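Local coordinates for protein 433aa long hypothetical phosphoribosylglycinamide formyl transferase (Pyrococcus horikoshii, PDB 2DWC) that is a two-subunit member of the ATP-grasp family, related to PurT, that binds adenosine-5'-diphosphate in its ATP-grasp domain, at residues B[22-27]-B[54-59]; B[27-32]-B[374-379]. All coordinates share one frame; numbering follows the deposited sequence.

Overall arrangement
The two contacts share Ser-27, in the turn between strand 21-25 and helix 29-40; interaction 1 uses the strand end and the turn, interaction 2 the helix start. Interaction 1 (22-27 with 54-59) is wholly buried and stays within the N-terminal preATP-grasp domain; its chemistry is methyl packing around one straight backbone hydrogen bond. Interaction 2 (27-32 with 374-379) brings the helix to the PurT C-terminal region, more than 340 positions away. It is also largely buried, though Glu-29 and Lys-378 are partly exposed, and more polar, with a salt bridge, lysine bonds and a sulfate. Gln-58 NE2 probably bonds Gly-377 O between them, and both touch the second subunit.

Interaction 1: residues B[22-27]-B[54-59]; sequences ILLLGS and APAMQV
With chi1 at -60°, Ser-27 holds OG beside its backbone N and anti to its carbonyl carbon, which points the hydroxyl along Met-57 and leaves CB to meet two alanines. Ser-27 CB lies 3.6 Å from Ala-54 CB, and Ala-56 CB comes equally close to it. Met-57 runs its extended chain past the hydroxyl, with CG 3.9 Å from Ser-27 OG, and its sulfur accepts a weak bond from Ala-54 N.

The polar link is made by backbone. Ala-56 N donates to Ser-27 O over 2.9 Å, and the N-H points almost exactly at the oxygen (179°), although the donor stands 39° above the carbonyl plane. Pro-55, which has no N-H to offer, brings CD to 3.2 Å from the same Ser-27 O. Leu-24 CD1 reaches Ala-56 CB at 4.0 Å, a light apolar touch between the end of strand 21-25 and the weakly bonded helix 55-59.

Further out, Asp-49 accepts a hydrogen bond from Ser-27 N, and Val-48 O has a weak one with Ser-27 OG. The turn between strand 21-25 and helix 29-40, with Gly-26 at backbone angles suited to glycine, is consistent with a Rossmann-type strand-turn-helix, and helix 55-59 packs against it. With its N, O and OG all bonded, buried Ser-27 meets its polar needs while its CB packs among methyl groups.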
ATOM      1  N   ILE B  22      16.447  -1.004  -6.540  1.00 13.63           N
ATOM      2  CA  ILE B  22      16.105   0.105  -7.436  1.00 11.41           C
ATOM      3  C   ILE B  22      16.701   1.375  -6.863  1.00 12.89           C
ATOM      4  O   ILE B  22      16.866   1.480  -5.649  1.00 15.65           O
ATOM      5  CB  ILE B  22      14.584   0.303  -7.573  1.00 12.87           C
ATOM      6  CG1 ILE B  22      13.930   0.593  -6.196  1.00 12.78           C
ATOM      7  CG2 ILE B  22      13.985  -0.962  -8.258  1.00 13.55           C
ATOM      8  CD1 ILE B  22      12.404   0.893  -6.340  1.00 16.19           C
ATOM      9  N   LEU B  23      17.027   2.334  -7.749  1.00 12.25           N
ATOM     10  CA  LEU B  23      17.608   3.603  -7.343  1.00 10.33           C
ATOM     11  C   LEU B  23      16.622   4.673  -7.836  1.00 13.12           C
ATOM     12  O   LEU B  23      16.454   4.855  -9.047  1.00 15.41           O
ATOM     13  CB  LEU B  23      18.996   3.799  -8.010  1.00 12.75           C
ATOM     14  CG  LEU B  23      19.675   5.100  -7.601  1.00 13.11           C
ATOM     15  CD1 LEU B  23      20.025   5.103  -6.102  1.00 14.94           C
ATOM     16  CD2 LEU B  23      20.945   5.268  -8.450  1.00 14.65           C
ATOM     17  N   LEU B  24      15.951   5.319  -6.882  1.00 12.33           N
ATOM     18  CA  LEU B  24      14.987   6.373  -7.216  1.00 14.52           C
ATOM     19  C   LEU B  24      15.702   7.727  -7.322  1.00 14.41           C
ATOM     20  O   LEU B  24      16.304   8.160  -6.348  1.00 15.82           O
ATOM     21  CB  LEU B  24      13.917   6.470  -6.107  1.00 12.82           C
ATOM     22  CG  LEU B  24      13.090   5.178  -5.969  1.00 17.71           C
ATOM     23  CD1 LEU B  24      12.161   5.335  -4.770  1.00 16.27           C
ATOM     24  CD2 LEU B  24      12.208   4.966  -7.223  1.00 20.01           C
ATOM     25  N   LEU B  25      15.702   8.360  -8.501  1.00 16.15           N
ATOM     26  CA  LEU B  25      16.318   9.700  -8.629  1.00 15.42           C
ATOM     27  C   LEU B  25      15.143  10.665  -8.522  1.00 18.99           C
ATOM     28  O   LEU B  25      14.451  10.962  -9.521  1.00 16.69           O
ATOM     29  CB  LEU B  25      17.078   9.821  -9.945  1.00 16.70           C
ATOM     30  CG  LEU B  25      18.225   8.789 -10.050  1.00 17.53           C
ATOM     31  CD1 LEU B  25      19.034   9.117 -11.371  1.00 18.21           C
ATOM     32  CD2 LEU B  25      19.211   8.806  -8.825  1.00 16.94           C
ATOM     33  N   GLY B  26      14.923  11.192  -7.299  1.00 16.22           N
ATOM     34  CA  GLY B  26      13.735  12.002  -7.052  1.00 16.09           C
ATOM     35  C   GLY B  26      12.940  11.182  -6.062  1.00 19.51           C
ATOM     36  O   GLY B  26      12.558  10.034  -6.349  1.00 19.33           O
ATOM     37  N   SER B  27      12.693  11.750  -4.870  1.00 16.04           N
ATOM     38  CA  SER B  27      12.047  10.993  -3.810  1.00 13.40           C
ATOM     39  C   SER B  27      10.762  11.622  -3.322  1.00 16.28           C
ATOM     40  O   SER B  27      10.468  11.598  -2.130  1.00 16.59           O
ATOM     41  CB  SER B  27      13.038  10.850  -2.634  1.00 16.39           C
ATOM     42  OG  SER B  27      14.221  10.158  -3.078  1.00 16.86           O
ATOM     43  N   ALA B  54      13.091  13.121   2.386  1.00 16.94           N
ATOM     44  CA  ALA B  54      12.071  13.295   1.345  1.00 16.84           C
ATOM     45  C   ALA B  54      11.124  12.084   1.517  1.00 15.59           C
ATOM     46  O   ALA B  54      11.510  11.027   2.058  1.00 15.80           O
ATOM     47  CB  ALA B  54      12.766  13.275  -0.044  1.00 16.35           C
ATOM     48  N   PRO B  55       9.885  12.197   1.028  1.00 15.46           N
ATOM     49  CA  PRO B  55       8.912  11.106   1.182  1.00 17.49           C
ATOM     50  C   PRO B  55       9.414   9.696   0.910  1.00 15.54           C
ATOM     51  O   PRO B  55       9.252   8.806   1.760  1.00 15.98           O
ATOM     52  CB  PRO B  55       7.761  11.540   0.264  1.00 15.43           C
ATOM     53  CG  PRO B  55       7.788  13.067   0.388  1.00 14.64           C
ATOM     54  CD  PRO B  55       9.323  13.360   0.324  1.00 15.33           C
ATOM     55  N   ALA B  56      10.037   9.474  -0.254  1.00 14.98           N
ATOM     56  CA  ALA B  56      10.510   8.119  -0.572  1.00 12.79           C
ATOM     57  C   ALA B  56      11.683   7.672   0.292  1.00 14.56           C
ATOM     58  O   ALA B  56      11.869   6.469   0.534  1.00 15.21           O
ATOM     59  CB  ALA B  56      10.875   8.024  -2.050  1.00 13.72           C
ATOM     60  N   MET B  57      12.490   8.622   0.761  1.00 14.80           N
ATOM     61  CA  MET B  57      13.627   8.289   1.614  1.00 14.05           C
ATOM     62  C   MET B  57      13.128   7.691   2.945  1.00 14.33           C
ATOM     63  O   MET B  57      13.787   6.836   3.522  1.00 15.14           O
ATOM     64  CB  MET B  57      14.454   9.553   1.931  1.00 13.11           C
ATOM     65  CG  MET B  57      15.256  10.021   0.722  1.00 12.99           C
ATOM     66  SD  MET B  57      16.088  11.555   1.188  1.00 14.05           S
ATOM     67  CE  MET B  57      16.749  12.013  -0.477  1.00 16.32           C
ATOM     68  N   GLN B  58      11.954   8.129   3.414  1.00 12.10           N
ATOM     69  CA  GLN B  58      11.448   7.640   4.709  1.00 13.05           C
ATOM     70  C   GLN B  58      11.078   6.153   4.655  1.00 15.47           C
ATOM     71  O   GLN B  58      11.238   5.422   5.631  1.00 14.64           O
ATOM     72  CB  GLN B  58      10.225   8.482   5.147  1.00 11.19           C
ATOM     73  CG  GLN B  58      10.681   9.934   5.532  1.00 10.74           C
ATOM     74  CD  GLN B  58       9.518  10.790   5.938  1.00 11.45           C
ATOM     75  OE1 GLN B  58       8.627  10.326   6.636  1.00 14.17           O
ATOM     76  NE2 GLN B  58       9.513  12.048   5.506  1.00 13.29           N
ATOM     77  N   VAL B  59      10.633   5.716   3.478  1.00 13.40           N
ATOM     78  CA  VAL B  59      10.217   4.319   3.276  1.00 11.61           C
ATOM     79  C   VAL B  59      11.362   3.441   2.727  1.00 13.83           C
ATOM     80  O   VAL B  59      11.376   2.244   2.937  1.00 21.80           O
ATOM     81  CB  VAL B  59       9.023   4.261   2.293  1.00 16.83           C
ATOM     82  CG1 VAL B  59       8.815   2.823   1.768  1.00 26.53           C
ATOM     83  CG2 VAL B  59       7.735   4.720   3.066  1.00 18.65           C
TER

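Interaction 2: residues B[27-32]-B[374-379]; sequences SGELGK and RLFGKP. With SO4 (sulfate ion), chain F.
Glu-29 lies over the Phe-376 ring and reaches Lys-378 with its carboxylate. Its CB stands 3.4 Å from the ring centroid of Phe-376, almost on the ring normal, a CH-pi contact centred on the face. The carboxylate stays above the ring plane but lies out beyond CE2 (Glu-29 OE2 to Phe-376 CE2 3.6 Å), its own plane tilted 25° from that of the ring. A chi1 of 56° sets CG between the backbone N and the carbonyl carbon, and the bend at chi2 turns the carboxylate out over the CE2 side, toward Lys-378. There Lys-378 NZ forms a salt bridge with Glu-29 OE1 at 2.8 Å, arriving on the syn side but 29° out of the carboxylate plane.

The other link comes from Lys-32, one helical turn further on. Its fully extended chain delivers NZ to Phe-376 O at 2.9 Å, a weak hydrogen bond. A water 3.0 Å from Lys-32 NZ accepts from the ammonium and passes a weak bond on to Leu-375 O. Lys-32 NZ also bonds Gln-39 O of the second subunit, its strongest polar partner.

Outward from the salt bridge, Lys-378 NZ donates to sulfate O4 at 2.6 Å and to Arg-386 O. Tyr-382 and Arg-385 bind the same ion, which probably came from the crystallisation liquor.

Gly-28 is the N-cap of helix 29-40, and its carbonyl accepts the first-turn bond from Lys-32 N, fixing the helix start from which both Glu-29 and Lys-32 project. The contact joins the Rossmann-like N-terminal domain to the end of strand 371-375 and the loop that follows it, in the PurT C-terminal region. Lys-378, shared between a carboxylate and a sulfate, probably keeps its positive charge, while Lys-32 spends its ammonium on carbonyls of both subunits.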
ATOM      1  N   SER B  27      12.693  11.750  -4.870  1.00 16.04           N
ATOM      2  CA  SER B  27      12.047  10.993  -3.810  1.00 13.40           C
ATOM      3  C   SER B  27      10.762  11.622  -3.322  1.00 16.28           C
ATOM      4  O   SER B  27      10.468  11.598  -2.130  1.00 16.59           O
ATOM      5  CB  SER B  27      13.038  10.850  -2.634  1.00 16.39           C
ATOM      6  OG  SER B  27      14.221  10.158  -3.078  1.00 16.86           O
ATOM      7  N   GLY B  28      10.012  12.221  -4.251  1.00 14.99           N
ATOM      8  CA  GLY B  28       8.716  12.800  -3.881  1.00 17.69           C
ATOM      9  C   GLY B  28       7.628  11.732  -3.667  1.00 18.39           C
ATOM     10  O   GLY B  28       7.918  10.535  -3.534  1.00 16.25           O
ATOM     11  N   GLU B  29       6.363  12.178  -3.655  1.00 15.96           N
ATOM     12  CA  GLU B  29       5.264  11.282  -3.388  1.00 15.70           C
ATOM     13  C   GLU B  29       5.137  10.124  -4.391  1.00 15.36           C
ATOM     14  O   GLU B  29       4.665   9.058  -4.006  1.00 17.06           O
ATOM     15  CB  GLU B  29       3.951  12.076  -3.317  1.00 16.06           C
ATOM     16  CG  GLU B  29       3.663  12.909  -4.567  1.00 20.05           C
ATOM     17  CD  GLU B  29       4.101  14.397  -4.477  1.00 31.07           C
ATOM     18  OE1 GLU B  29       5.199  14.747  -3.951  1.00 25.17           O
ATOM     19  OE2 GLU B  29       3.324  15.224  -4.995  1.00 24.93           O
ATOM     20  N   LEU B  30       5.509  10.356  -5.649  1.00 15.24           N
ATOM     21  CA  LEU B  30       5.404   9.298  -6.641  1.00 12.59           C
ATOM     22  C   LEU B  30       6.471   8.235  -6.338  1.00 16.66           C
ATOM     23  O   LEU B  30       6.181   7.026  -6.335  1.00 16.38           O
ATOM     24  CB  LEU B  30       5.584   9.910  -8.049  1.00 14.58           C
ATOM     25  CG  LEU B  30       4.578  11.043  -8.363  1.00 19.59           C
ATOM     26  CD1 LEU B  30       4.645  11.261  -9.883  1.00 27.57           C
ATOM     27  CD2 LEU B  30       3.127  10.705  -7.962  1.00 20.94           C
ATOM     28  N   GLY B  31       7.674   8.694  -6.036  1.00 17.98           N
ATOM     29  CA  GLY B  31       8.732   7.756  -5.681  1.00 14.99           C
ATOM     30  C   GLY B  31       8.397   7.009  -4.394  1.00 11.73           C
ATOM     31  O   GLY B  31       8.759   5.840  -4.203  1.00 13.09           O
ATOM     32  N   LYS B  32       7.708   7.681  -3.472  1.00 14.53           N
ATOM     33  CA  LYS B  32       7.353   7.014  -2.211  1.00 13.28           C
ATOM     34  C   LYS B  32       6.468   5.790  -2.476  1.00 13.06           C
ATOM     35  O   LYS B  32       6.662   4.738  -1.839  1.00 12.34           O
ATOM     36  CB  LYS B  32       6.598   8.005  -1.288  1.00 14.88           C
ATOM     37  CG  LYS B  32       6.255   7.445   0.073  1.00 15.98           C
ATOM     38  CD  LYS B  32       5.492   8.540   0.879  1.00 13.92           C
ATOM     39  CE  LYS B  32       5.516   8.226   2.358  1.00 17.76           C
ATOM     40  NZ  LYS B  32       4.687   9.248   3.111  1.00 18.41           N
ATOM     41  N   ARG B 374      -3.822  10.557   2.040  1.00 15.47           N
ATOM     42  CA  ARG B 374      -2.407  10.129   2.103  1.00 15.92           C
ATOM     43  C   ARG B 374      -1.671  11.438   2.329  1.00 16.91           C
ATOM     44  O   ARG B 374      -1.919  12.433   1.601  1.00 17.43           O
ATOM     45  CB  ARG B 374      -1.929   9.431   0.817  1.00 19.60           C
ATOM     46  CG  ARG B 374      -2.009   7.900   0.928  1.00 25.35           C
ATOM     47  CD  ARG B 374      -3.333   7.322   0.563  1.00 34.93           C
ATOM     48  NE  ARG B 374      -3.350   5.870   0.804  1.00 31.62           N
ATOM     49  CZ  ARG B 374      -3.574   5.323   2.011  1.00 37.11           C
ATOM     50  NH1 ARG B 374      -3.803   6.113   3.069  1.00 34.87           N
ATOM     51  NH2 ARG B 374      -3.534   4.001   2.181  1.00 29.90           N
ATOM     52  N   LEU B 375      -0.795  11.459   3.350  1.00 13.13           N
ATOM     53  CA  LEU B 375      -0.057  12.675   3.705  1.00 14.37           C
ATOM     54  C   LEU B 375       1.378  12.245   3.407  1.00 14.78           C
ATOM     55  O   LEU B 375       1.850  11.225   3.939  1.00 16.24           O
ATOM     56  CB  LEU B 375      -0.291  12.982   5.189  1.00 15.72           C
ATOM     57  CG  LEU B 375      -1.791  13.249   5.512  1.00 16.06           C
ATOM     58  CD1 LEU B 375      -1.964  13.479   7.048  1.00 17.16           C
ATOM     59  CD2 LEU B 375      -2.251  14.548   4.767  1.00 18.61           C
ATOM     60  N   PHE B 376       2.080  13.084   2.646  1.00 13.08           N
ATOM     61  CA  PHE B 376       3.350  12.638   2.089  1.00 12.75           C
ATOM     62  C   PHE B 376       4.545  12.628   2.966  1.00 14.87           C
ATOM     63  O   PHE B 376       5.542  12.002   2.605  1.00 16.22           O
ATOM     64  CB  PHE B 376       3.675  13.420   0.790  1.00 14.35           C
ATOM     65  CG  PHE B 376       2.546  13.396  -0.249  1.00 14.45           C
ATOM     66  CD1 PHE B 376       1.730  12.274  -0.408  1.00 18.89           C
ATOM     67  CD2 PHE B 376       2.370  14.502  -1.105  1.00 16.20           C
ATOM     68  CE1 PHE B 376       0.738  12.239  -1.412  1.00 18.23           C
ATOM     69  CE2 PHE B 376       1.395  14.464  -2.100  1.00 18.16           C
ATOM     70  CZ  PHE B 376       0.588  13.346  -2.251  1.00 17.05           C
ATOM     71  N   GLY B 377       4.487  13.298   4.110  1.00 14.43           N
ATOM     72  CA  GLY B 377       5.680  13.263   4.947  1.00 17.38           C
ATOM     73  C   GLY B 377       6.710  14.328   4.652  1.00 16.58           C
ATOM     74  O   GLY B 377       7.820  14.264   5.192  1.00 15.13           O
ATOM     75  N   LYS B 378       6.376  15.325   3.823  1.00 14.36           N
ATOM     76  CA  LYS B 378       7.381  16.349   3.483  1.00 11.93           C
ATOM     77  C   LYS B 378       7.651  17.154   4.750  1.00 13.13           C
ATOM     78  O   LYS B 378       6.754  17.672   5.358  1.00 15.59           O
ATOM     79  CB  LYS B 378       6.874  17.257   2.356  1.00 13.07           C
ATOM     80  CG  LYS B 378       6.746  16.460   1.063  1.00 14.49           C
ATOM     81  CD  LYS B 378       6.160  17.313  -0.084  1.00 17.13           C
ATOM     82  CE  LYS B 378       5.996  16.383  -1.305  1.00 18.71           C
ATOM     83  NZ  LYS B 378       5.563  17.168  -2.536  1.00 18.50           N
ATOM     84  N   PRO B 379       8.931  17.298   5.110  1.00 14.55           N
ATOM     85  CA  PRO B 379       9.281  18.019   6.338  1.00 15.11           C
ATOM     86  C   PRO B 379       9.096  19.503   6.355  1.00 16.41           C
ATOM     87  O   PRO B 379       9.069  20.108   7.435  1.00 17.75           O
ATOM     88  CB  PRO B 379      10.753  17.625   6.619  1.00 18.30           C
ATOM     89  CG  PRO B 379      11.254  17.024   5.350  1.00 23.62           C
ATOM     90  CD  PRO B 379      10.089  16.709   4.428  1.00 17.44           C
TER
HETATM   91  S   SO4 F 601       8.426  19.241  -4.244  1.00 39.75           S
HETATM   92  O1  SO4 F 601       8.429  20.730  -4.423  1.00 59.54           O
HETATM   93  O2  SO4 F 601       8.178  18.599  -5.577  1.00 47.80           O
HETATM   94  O3  SO4 F 601       9.756  18.806  -3.701  1.00 44.14           O
HETATM   95  O4  SO4 F 601       7.347  18.867  -3.273  1.00 37.08           O
HETATM   96  O   HOH W   1       2.034   9.163   1.628  1.00 18.72           O